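Local coordinates for protein uroporphyrin-III C-methyltransferase (Thermus thermophilus, PDB 1VE2) that probably transfers methyl groups from S-adenosyl-L-methionine to uroporphyrinogen III, an early branch step on the way to modified tetrapyrroles such as sirohaem and cobalamin, at residues A[70-75]-A[105-110]; A[83-88]-A[96-101]. All blocks are in the same frame, centred on the assembly; numbering follows the deposited sequence.

Contact 1. Residues A[70-75]-A[105-110]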
loop_
_atom_site.group_PDB
_atom_site.type_symbol
_atom_site.label_atom_id
_atom_site.label_comp_id
_atom_site.label_asym_id
_atom_site.label_seq_id
_atom_site.Cartn_x
_atom_site.Cartn_y
_atom_site.Cartn_z
ATOM N N ARG A 70 23.905 5.366 -12.883
ATOM C CA ARG A 70 24.773 5.304 -11.715
ATOM C C ARG A 70 24.562 4.016 -10.918
ATOM O O ARG A 70 25.526 3.410 -10.452
ATOM C CB ARG A 70 24.554 6.533 -10.827
ATOM C CG ARG A 70 25.529 6.634 -9.658
ATOM C CD ARG A 70 26.975 6.424 -10.099
ATOM N NE ARG A 70 27.924 6.674 -9.011
ATOM C CZ ARG A 70 29.200 6.295 -9.025
ATOM N NH1 ARG A 70 29.692 5.640 -10.070
ATOM N NH2 ARG A 70 29.989 6.579 -7.995
ATOM N N LEU A 71 23.308 3.592 -10.770
ATOM C CA LEU A 71 23.011 2.356 -10.040
ATOM C C LEU A 71 23.714 1.188 -10.741
ATOM O O LEU A 71 24.367 0.357 -10.102
ATOM C CB LEU A 71 21.493 2.109 -10.005
ATOM C CG LEU A 71 20.652 3.106 -9.191
ATOM C CD1 LEU A 71 19.164 2.829 -9.398
ATOM C CD2 LEU A 71 21.018 3.009 -7.720
ATOM N N ILE A 72 23.582 1.143 -12.061
ATOM C CA ILE A 72 24.202 0.101 -12.861
ATOM C C ILE A 72 25.722 0.196 -12.754
ATOM O O ILE A 72 26.388 -0.809 -12.519
ATOM C CB ILE A 72 23.762 0.205 -14.343
ATOM C CG1 ILE A 72 22.266 -0.127 -14.453
ATOM C CG2 ILE A 72 24.589 -0.745 -15.220
ATOM C CD1 ILE A 72 21.654 0.148 -15.818
ATOM N N ALA A 73 26.272 1.398 -12.905
ATOM C CA ALA A 73 27.720 1.577 -12.815
ATOM C C ALA A 73 28.244 1.056 -11.473
ATOM O O ALA A 73 29.205 0.291 -11.429
ATOM C CB ALA A 73 28.084 3.054 -12.984
ATOM N N LEU A 74 27.601 1.467 -10.386
ATOM C CA LEU A 74 28.008 1.046 -9.049
ATOM C C LEU A 74 28.004 -0.464 -8.859
ATOM O O LEU A 74 28.934 -1.020 -8.268
ATOM C CB LEU A 74 27.111 1.699 -7.997
ATOM C CG LEU A 74 27.400 3.184 -7.768
ATOM C CD1 LEU A 74 26.268 3.833 -6.987
ATOM C CD2 LEU A 74 28.727 3.322 -7.035
ATOM N N ALA A 75 26.959 -1.126 -9.349
ATOM C CA ALA A 75 26.851 -2.575 -9.216
ATOM C C ALA A 75 27.945 -3.289 -10.014
ATOM O O ALA A 75 28.471 -4.322 -9.588
ATOM C CB ALA A 75 25.474 -3.043 -9.686
ATOM N N ALA A 105 20.109 -4.828 -18.005
ATOM C CA ALA A 105 21.556 -4.634 -17.916
ATOM C C ALA A 105 22.236 -5.851 -17.295
ATOM O O ALA A 105 23.467 -5.915 -17.225
ATOM C CB ALA A 105 21.873 -3.376 -17.106
ATOM N N GLY A 106 21.436 -6.810 -16.843
ATOM C CA GLY A 106 21.973 -8.011 -16.224
ATOM C C GLY A 106 22.507 -7.774 -14.821
ATOM O O GLY A 106 23.411 -8.473 -14.368
ATOM N N ILE A 107 21.943 -6.786 -14.126
ATOM C CA ILE A 107 22.370 -6.445 -12.770
ATOM C C ILE A 107 21.475 -7.092 -11.719
ATOM O O ILE A 107 20.253 -6.942 -11.758
ATOM C CB ILE A 107 22.326 -4.913 -12.544
ATOM C CG1 ILE A 107 23.197 -4.202 -13.580
ATOM C CG2 ILE A 107 22.788 -4.575 -11.135
ATOM C CD1 ILE A 107 24.647 -4.649 -13.579
ATOM N N PRO A 108 22.068 -7.830 -10.766
ATOM C CA PRO A 108 21.215 -8.450 -9.747
ATOM C C PRO A 108 20.513 -7.358 -8.935
ATOM O O PRO A 108 21.133 -6.360 -8.565
ATOM C CB PRO A 108 22.213 -9.252 -8.904
ATOM C CG PRO A 108 23.285 -9.605 -9.899
ATOM C CD PRO A 108 23.460 -8.299 -10.648
ATOM N N PHE A 109 19.219 -7.529 -8.680
ATOM C CA PHE A 109 18.487 -6.532 -7.900
ATOM C C PHE A 109 17.315 -7.141 -7.146
ATOM O O PHE A 109 16.820 -8.212 -7.501
ATOM C CB PHE A 109 17.984 -5.401 -8.813
ATOM C CG PHE A 109 16.803 -5.779 -9.660
ATOM C CD1 PHE A 109 15.502 -5.542 -9.211
ATOM C CD2 PHE A 109 16.985 -6.398 -10.893
ATOM C CE1 PHE A 109 14.393 -5.920 -9.984
ATOM C CE2 PHE A 109 15.884 -6.781 -11.673
ATOM C CZ PHE A 109 14.586 -6.539 -11.211
ATOM N N GLU A 110 16.893 -6.456 -6.088
ATOM C CA GLU A 110 15.754 -6.876 -5.287
ATOM C C GLU A 110 14.960 -5.628 -4.962
ATOM O O GLU A 110 15.530 -4.541 -4.824
ATOM C CB GLU A 110 16.187 -7.534 -3.973
ATOM C CG GLU A 110 16.900 -8.848 -4.129
ATOM C CD GLU A 110 17.106 -9.562 -2.800
ATOM O OE1 GLU A 110 17.921 -10.507 -2.764
ATOM O OE2 GLU A 110 16.454 -9.187 -1.800
#

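Contact 2. Residues A[83-88]-A[96-101]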
loop_
_atom_site.group_PDB
_atom_site.type_symbol
_atom_site.label_atom_id
_atom_site.label_comp_id
_atom_site.label_asym_id
_atom_site.label_seq_id
_atom_site.Cartn_x
_atom_site.Cartn_y
_atom_site.Cartn_z
ATOM N N ARG A 83 18.610 2.276 -3.866
ATOM C CA ARG A 83 17.884 3.419 -4.393
ATOM C C ARG A 83 16.801 3.553 -3.315
ATOM O O ARG A 83 15.988 2.645 -3.140
ATOM C CB ARG A 83 17.256 3.067 -5.747
ATOM C CG ARG A 83 16.306 4.112 -6.313
ATOM C CD ARG A 83 17.028 5.324 -6.877
ATOM N NE ARG A 83 16.071 6.298 -7.384
ATOM C CZ ARG A 83 15.586 7.321 -6.688
ATOM N NH1 ARG A 83 15.976 7.528 -5.436
ATOM N NH2 ARG A 83 14.680 8.124 -7.237
ATOM N N LEU A 84 16.807 4.660 -2.579
ATOM C CA LEU A 84 15.837 4.871 -1.499
ATOM C C LEU A 84 14.783 5.869 -1.952
ATOM O O LEU A 84 15.097 7.014 -2.287
ATOM C CB LEU A 84 16.552 5.376 -0.241
ATOM C CG LEU A 84 15.711 5.549 1.035
ATOM C CD1 LEU A 84 15.106 4.198 1.481
ATOM C CD2 LEU A 84 16.613 6.107 2.135
ATOM N N LYS A 85 13.532 5.422 -1.952
ATOM C CA LYS A 85 12.420 6.226 -2.438
ATOM C C LYS A 85 11.254 6.352 -1.460
ATOM O O LYS A 85 10.933 5.419 -0.730
ATOM C CB LYS A 85 11.911 5.601 -3.740
ATOM C CG LYS A 85 12.964 4.721 -4.417
ATOM C CD LYS A 85 12.427 3.969 -5.628
ATOM C CE LYS A 85 12.051 4.916 -6.756
ATOM N NZ LYS A 85 11.639 4.162 -7.961
ATOM N N GLY A 86 10.609 7.512 -1.463
ATOM C CA GLY A 86 9.470 7.707 -0.587
ATOM C C GLY A 86 8.377 6.698 -0.913
ATOM O O GLY A 86 8.220 6.293 -2.072
ATOM N N GLY A 87 7.639 6.284 0.115
ATOM C CA GLY A 87 6.558 5.323 -0.051
ATOM C C GLY A 87 7.071 3.958 -0.472
ATOM O O GLY A 87 8.015 3.440 0.112
ATOM N N ASP A 88 6.428 3.372 -1.478
ATOM C CA ASP A 88 6.835 2.076 -2.016
ATOM C C ASP A 88 7.633 2.402 -3.286
ATOM O O ASP A 88 7.250 3.282 -4.058
ATOM C CB ASP A 88 5.608 1.239 -2.344
ATOM C CG ASP A 88 5.966 -0.123 -2.870
ATOM O OD1 ASP A 88 6.288 -0.233 -4.071
ATOM O OD2 ASP A 88 5.935 -1.081 -2.074
ATOM N N GLY A 96 9.367 1.090 -11.730
ATOM C CA GLY A 96 9.270 0.023 -12.707
ATOM C C GLY A 96 10.297 0.189 -13.810
ATOM O O GLY A 96 10.819 -0.789 -14.339
ATOM N N GLU A 97 10.595 1.430 -14.177
ATOM C CA GLU A 97 11.589 1.647 -15.215
ATOM C C GLU A 97 12.985 1.298 -14.700
ATOM O O GLU A 97 13.821 0.786 -15.452
ATOM C CB GLU A 97 11.549 3.095 -15.692
ATOM C CG GLU A 97 10.296 3.439 -16.459
ATOM C CD GLU A 97 10.342 4.854 -16.964
ATOM O OE1 GLU A 97 9.380 5.599 -16.719
ATOM O OE2 GLU A 97 11.350 5.215 -17.600
ATOM N N GLU A 98 13.240 1.569 -13.421
ATOM C CA GLU A 98 14.537 1.253 -12.839
ATOM C C GLU A 98 14.707 -0.258 -12.807
ATOM O O GLU A 98 15.759 -0.775 -13.182
ATOM C CB GLU A 98 14.655 1.839 -11.426
ATOM C CG GLU A 98 14.690 3.368 -11.419
ATOM C CD GLU A 98 14.654 3.969 -10.019
ATOM O OE1 GLU A 98 13.944 3.417 -9.140
ATOM O OE2 GLU A 98 15.320 5.008 -9.801
ATOM N N ALA A 99 13.666 -0.965 -12.373
ATOM C CA ALA A 99 13.715 -2.428 -12.326
ATOM C C ALA A 99 13.975 -2.999 -13.719
ATOM O O ALA A 99 14.807 -3.883 -13.882
ATOM C CB ALA A 99 12.402 -2.983 -11.785
ATOM N N LEU A 100 13.242 -2.514 -14.720
ATOM C CA LEU A 100 13.430 -2.996 -16.090
ATOM C C LEU A 100 14.855 -2.762 -16.575
ATOM O O LEU A 100 15.465 -3.633 -17.197
ATOM C CB LEU A 100 12.474 -2.289 -17.051
ATOM C CG LEU A 100 11.138 -2.945 -17.361
ATOM C CD1 LEU A 100 10.367 -2.042 -18.326
ATOM C CD2 LEU A 100 11.370 -4.333 -17.984
ATOM N N ALA A 101 15.380 -1.570 -16.302
ATOM C CA ALA A 101 16.734 -1.241 -16.725
ATOM C C ALA A 101 17.760 -2.168 -16.088
ATOM O O ALA A 101 18.705 -2.605 -16.747
ATOM C CB ALA A 101 17.051 0.215 -16.386
#

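Contact 1. Residues A[70-75]-A[105-110]
In the parallel-sheet domain, I72 and A75 on one side of helix 64-76 pack against A105 and I107, where the chain leaves helix 95-105 for strand 109-112. The contact is entirely apolar, with no hydrogen bond between the two segments. I72 uses both of its branches. Its CG1 lies anti to the carbonyl carbon (chi1 -67°) and carries CD1 to the methyl of A105, CD1 to CB 3.8 Å; the other branch, CG2, lies 4.1 Å from CG1 of I107, the two isoleucine side chains crossing at a slant. One helical turn further on, A75 meets I107 more closely: its CB is 3.4 Å from I107 CG2, tighter than an ordinary carbon contact. Between A105 and I107 the chain turns through G106, whose positive phi completes a Schellman motif at the end of the helix and sends I107 back toward helix 64-76. The carbonyl of A105 also accepts a bond from R76. On the sheet side lies strand 4-9, whose V5 touches both A75 and I107, while L102 of helix 95-105 packs on I72, so the isoleucine and alanine methyls join two neighbouring helices to the parallel sheet.

Contact 2. Residues A[83-88]-A[96-101]
E98 of helix 95-105 reaches across to R83 and K85 at the C-terminal end of strand 80-85, just ahead of the G86-G87-D88-P89 loop that in related tetrapyrrole methylases helps bind S-adenosyl-methionine. The three side chains make a buried salt-bridge network, each carboxylate oxygen taking one cation. OE2 of E98 receives R83 NE at 2.8 Å through its syn lone pair, with an N-H...O angle of 149°. That oxygen lies at the edge of the guanidinium, close to its plane, yet the two flat groups stand 81° apart, and NE alone bonds the carboxylate, so this is a single bond and not a two-pronged pair. A bend at chi2 of R83 (75°) folds its chain so that CD also rests near the carboxylate, 3.4 Å from E98 OE2. K85 arrives from the opposite direction to E98; its NZ meets OE1 of E98 at 2.7 Å, well above the carboxylate plane. On the way, K85 CE passes over the rim of one guanidinium face of R83. Several of these polar atoms have further partners: K85 NZ also bonds the carbonyls of P89 and G93, Q64 shares E98 OE2, and R83 gives NH2 to D35 and NH1 to the L33 carbonyl. A leucine in place of E98 would probably leave the buried charges of R83 and K85 without the anion between them and deprive Q64 of its acceptor. With two cations so near, the glutamate is likely to be held in its ionised form, and because K85 grips carbonyls of the following loop as well, the network links strand, loop and helix through salt bridges and hydrogen bonds in a buried place.

Contacts 1 and 2 sit about 12 Å apart, centre to centre, on one face of the parallel sheet, and each involves helix 95-105 or its exit. Contact 1 is greasy and lies at the far end of that helix; contact 2 is ionic and lies nearer the loop expected, from relatives, to serve the cofactor. They touch directly: L71 CD1 packs on R83 CB at 4.1 Å, I72 CD1 comes 4.1 Å from the A101 carbonyl oxygen, and F109 CZ lies 3.8 Å from A99 O. In sequence, contact 2 falls between the two segments of contact 1. The 83-88 segment also reaches the dimer interface, where D88 OD1 bonds S123 of the second subunit.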